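Local coordinates for antibiotic biosynthesis monooxygenase (Rhodospirillum rubrum, PDB 4HL9), which probably acts as a monooxygenase, an oxidoreductase that inserts oxygen into an organic substrate, at residues Pro42-Leu47 / Phe72-Glu77. Sequence-based numbering, arbitrary orientation.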
ATOM      1  N   PRO A  42       1.190 -20.997  -3.035  1.00 19.62           N
ATOM      2  CA  PRO A  42       2.394 -21.389  -3.792  1.00 19.11           C
ATOM      3  C   PRO A  42       2.605 -20.561  -5.065  1.00 19.16           C
ATOM      4  O   PRO A  42       3.745 -20.347  -5.468  1.00 19.48           O
ATOM      5  CB  PRO A  42       2.117 -22.854  -4.178  1.00 19.83           C
ATOM      6  CG  PRO A  42       1.082 -23.320  -3.185  1.00 20.60           C
ATOM      7  CD  PRO A  42       0.228 -22.119  -2.937  1.00 19.67           C
ATOM      8  N   LEU A  43       1.506 -20.157  -5.694  1.00 18.14           N
ATOM      9  CA  LEU A  43       1.505 -19.317  -6.888  1.00 19.16           C
ATOM     10  C   LEU A  43       2.068 -17.925  -6.549  1.00 19.47           C
ATOM     11  O   LEU A  43       2.965 -17.427  -7.231  1.00 18.41           O
ATOM     12  CB  LEU A  43       0.073 -19.194  -7.417  1.00 18.58           C
ATOM     13  CG  LEU A  43      -0.547 -20.282  -8.305  1.00 21.73           C
ATOM     14  CD1 LEU A  43       0.059 -21.651  -8.111  1.00 23.73           C
ATOM     15  CD2 LEU A  43      -2.080 -20.301  -8.272  1.00 21.40           C
ATOM     16  N   TYR A  44       1.558 -17.333  -5.466  1.00 18.62           N
ATOM     17  CA  TYR A  44       2.076 -16.060  -4.960  1.00 18.95           C
ATOM     18  C   TYR A  44       3.578 -16.150  -4.627  1.00 19.96           C
ATOM     19  O   TYR A  44       4.333 -15.233  -4.949  1.00 19.74           O
ATOM     20  CB  TYR A  44       1.290 -15.616  -3.718  1.00 17.32           C
ATOM     21  CG  TYR A  44      -0.024 -14.894  -3.970  1.00 17.73           C
ATOM     22  CD1 TYR A  44      -0.078 -13.707  -4.685  1.00 15.62           C
ATOM     23  CD2 TYR A  44      -1.217 -15.375  -3.416  1.00 17.62           C
ATOM     24  CE1 TYR A  44      -1.297 -13.036  -4.876  1.00 18.81           C
ATOM     25  CE2 TYR A  44      -2.416 -14.727  -3.607  1.00 18.47           C
ATOM     26  CZ  TYR A  44      -2.461 -13.564  -4.320  1.00 16.79           C
ATOM     27  OH  TYR A  44      -3.661 -12.949  -4.496  1.00 16.62           O
ATOM     28  N   ARG A  45       4.007 -17.240  -3.987  1.00 20.47           N
ATOM     29  CA  ARG A  45       5.423 -17.399  -3.637  1.00 22.46           C
ATOM     30  C   ARG A  45       6.346 -17.402  -4.877  1.00 22.39           C
ATOM     31  O   ARG A  45       7.382 -16.722  -4.899  1.00 21.89           O
ATOM     32  CB  ARG A  45       5.655 -18.656  -2.788  1.00 23.33           C
ATOM     33  CG  ARG A  45       4.991 -18.646  -1.409  1.00 27.46           C
ATOM     34  CD  ARG A  45       5.457 -19.857  -0.607  1.00 35.28           C
ATOM     35  NE  ARG A  45       4.356 -20.588   0.025  1.00 40.96           N
ATOM     36  CZ  ARG A  45       3.676 -20.173   1.094  1.00 42.96           C
ATOM     37  NH1 ARG A  45       3.951 -19.006   1.673  1.00 44.46           N
ATOM     38  NH2 ARG A  45       2.700 -20.928   1.582  1.00 44.88           N
ATOM     39  N   GLU A  46       5.947 -18.137  -5.914  1.00 22.34           N
ATOM     40  CA  GLU A  46       6.690 -18.133  -7.185  1.00 22.35           C
ATOM     41  C   GLU A  46       6.638 -16.758  -7.866  1.00 21.16           C
ATOM     42  O   GLU A  46       7.647 -16.289  -8.372  1.00 21.25           O
ATOM     43  CB  GLU A  46       6.190 -19.222  -8.152  1.00 22.56           C
ATOM     44  CG  GLU A  46       7.035 -19.328  -9.448  1.00 25.05           C
ATOM     45  CD  GLU A  46       6.505 -20.347 -10.457  1.00 28.87           C
ATOM     46  OE1 GLU A  46       5.567 -21.111 -10.133  1.00 26.56           O
ATOM     47  OE2 GLU A  46       7.037 -20.380 -11.587  1.00 31.48           O
ATOM     48  N   LEU A  47       5.467 -16.127  -7.893  1.00 20.77           N
ATOM     49  CA  LEU A  47       5.334 -14.778  -8.465  1.00 19.25           C
ATOM     50  C   LEU A  47       6.332 -13.798  -7.807  1.00 19.22           C
ATOM     51  O   LEU A  47       7.060 -13.066  -8.491  1.00 18.15           O
ATOM     52  CB  LEU A  47       3.864 -14.295  -8.397  1.00 19.63           C
ATOM     53  CG  LEU A  47       3.521 -12.935  -9.009  1.00 18.88           C
ATOM     54  CD1 LEU A  47       3.908 -12.886 -10.509  1.00 21.00           C
ATOM     55  CD2 LEU A  47       2.048 -12.521  -8.777  1.00 18.39           C
ATOM     56  N   PHE A  72      -4.761 -10.156  -0.146  1.00 14.44           N
ATOM     57  CA  PHE A  72      -3.302 -10.056  -0.337  1.00 13.93           C
ATOM     58  C   PHE A  72      -2.976  -8.708  -0.910  1.00 12.93           C
ATOM     59  O   PHE A  72      -3.725  -8.214  -1.749  1.00 13.59           O
ATOM     60  CB  PHE A  72      -2.781 -11.172  -1.259  1.00 12.73           C
ATOM     61  CG  PHE A  72      -2.895 -12.531  -0.655  1.00 15.58           C
ATOM     62  CD1 PHE A  72      -1.916 -13.004   0.217  1.00 16.11           C
ATOM     63  CD2 PHE A  72      -4.013 -13.325  -0.919  1.00 16.71           C
ATOM     64  CE1 PHE A  72      -2.032 -14.247   0.794  1.00 21.14           C
ATOM     65  CE2 PHE A  72      -4.139 -14.570  -0.345  1.00 20.25           C
ATOM     66  CZ  PHE A  72      -3.145 -15.036   0.512  1.00 20.79           C
ATOM     67  N   VAL A  73      -1.836  -8.149  -0.494  1.00 13.56           N
ATOM     68  CA  VAL A  73      -1.438  -6.806  -0.910  1.00 13.05           C
ATOM     69  C   VAL A  73       0.019  -6.814  -1.369  1.00 13.24           C
ATOM     70  O   VAL A  73       0.917  -7.245  -0.629  1.00 13.15           O
ATOM     71  CB  VAL A  73      -1.659  -5.758   0.202  1.00 12.96           C
ATOM     72  CG1 VAL A  73      -1.164  -4.357  -0.244  1.00 17.03           C
ATOM     73  CG2 VAL A  73      -3.147  -5.693   0.600  1.00 14.14           C
ATOM     74  N   PHE A  74       0.228  -6.358  -2.597  1.00 12.57           N
ATOM     75  CA  PHE A  74       1.555  -6.188  -3.157  1.00 13.71           C
ATOM     76  C   PHE A  74       1.979  -4.741  -2.951  1.00 13.10           C
ATOM     77  O   PHE A  74       1.184  -3.831  -3.131  1.00 13.44           O
ATOM     78  CB  PHE A  74       1.529  -6.462  -4.677  1.00 14.57           C
ATOM     79  CG  PHE A  74       1.320  -7.909  -5.040  1.00 17.07           C
ATOM     80  CD1 PHE A  74       2.403  -8.778  -5.134  1.00 20.49           C
ATOM     81  CD2 PHE A  74       0.044  -8.386  -5.336  1.00 17.04           C
ATOM     82  CE1 PHE A  74       2.218 -10.117  -5.487  1.00 20.56           C
ATOM     83  CE2 PHE A  74      -0.146  -9.707  -5.717  1.00 19.04           C
ATOM     84  CZ  PHE A  74       0.932 -10.573  -5.782  1.00 20.84           C
ATOM     85  N   ILE A  75       3.227  -4.531  -2.530  1.00 13.86           N
ATOM     86  CA  ILE A  75       3.803  -3.199  -2.523  1.00 13.39           C
ATOM     87  C   ILE A  75       5.025  -3.282  -3.412  1.00 14.11           C
ATOM     88  O   ILE A  75       5.926  -4.072  -3.150  1.00 14.40           O
ATOM     89  CB  ILE A  75       4.225  -2.740  -1.095  1.00 14.51           C
ATOM     90  CG1 ILE A  75       2.996  -2.535  -0.201  1.00 14.52           C
ATOM     91  CG2 ILE A  75       4.997  -1.409  -1.180  1.00 12.08           C
ATOM     92  CD1 ILE A  75       3.357  -2.276   1.285  1.00 19.23           C
ATOM     93  N   GLU A  76       5.053  -2.460  -4.463  1.00 14.68           N
ATOM     94  CA  GLU A  76       6.055  -2.613  -5.509  1.00 15.40           C
ATOM     95  C   GLU A  76       6.700  -1.255  -5.769  1.00 15.92           C
ATOM     96  O   GLU A  76       6.092  -0.209  -5.563  1.00 13.65           O
ATOM     97  CB  GLU A  76       5.430  -3.166  -6.817  1.00 16.42           C
ATOM     98  CG  GLU A  76       4.145  -4.033  -6.655  1.00 16.90           C
ATOM     99  CD  GLU A  76       3.448  -4.430  -7.997  1.00 21.71           C
ATOM    100  OE1 GLU A  76       3.894  -4.018  -9.097  1.00 17.98           O
ATOM    101  OE2 GLU A  76       2.448  -5.202  -7.948  1.00 20.13           O
ATOM    102  N   GLU A  77       7.948  -1.297  -6.208  1.00 17.44           N
ATOM    103  CA  GLU A  77       8.622  -0.094  -6.650  1.00 19.11           C
ATOM    104  C   GLU A  77       9.298  -0.429  -7.976  1.00 19.14           C
ATOM    105  O   GLU A  77       9.997  -1.450  -8.098  1.00 20.00           O
ATOM    106  CB  GLU A  77       9.615   0.372  -5.574  1.00 19.69           C
ATOM    107  CG  GLU A  77      10.242   1.722  -5.813  1.00 23.22           C
ATOM    108  CD  GLU A  77      10.972   2.254  -4.586  1.00 29.88           C
ATOM    109  OE1 GLU A  77      11.316   1.461  -3.676  1.00 34.20           O
ATOM    110  OE2 GLU A  77      11.220   3.472  -4.536  1.00 33.75           O
TER
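Y44 reaches from helix 37-52 toward strand 71-78 and presents two different parts of its ring to two phenylalanines there. F72 lies against one face of the tyrosine, with their planes inclined by 38° and CE2 of Y44 3.4 Å from CD2 of F72; that CE2 sits above the phenylalanine face, displaced toward its rim. F74 instead meets the tyrosine at its edge, CE1 of Y44 lying 3.4 Å from CZ of F74, and here the planes are tilted by 49°. Both ring pairs are thus oblique. One turn on, L47 brings CD2 to within 3.7 Å of CZ of F74, its side chain crossing that of the phenylalanine nearly at a right angle; CG anti to the backbone N (chi1 -177°) turns the leucine branch to the strand. Y44, F72 and F74 form an aromatic cluster between helix and antiparallel sheet in the alpha+beta, ferredoxin-like fold of this family. I100 of helix 91-101 and L62 of strand 59-65 also touch Y44. The segments meet through apolar and ring contacts alone, while the hydroxyl of the buried Y44 is hydrogen-bonded to OD2 of D30 on neighbouring strand 24-32, which ought to limit how far the tyrosine ring can shift.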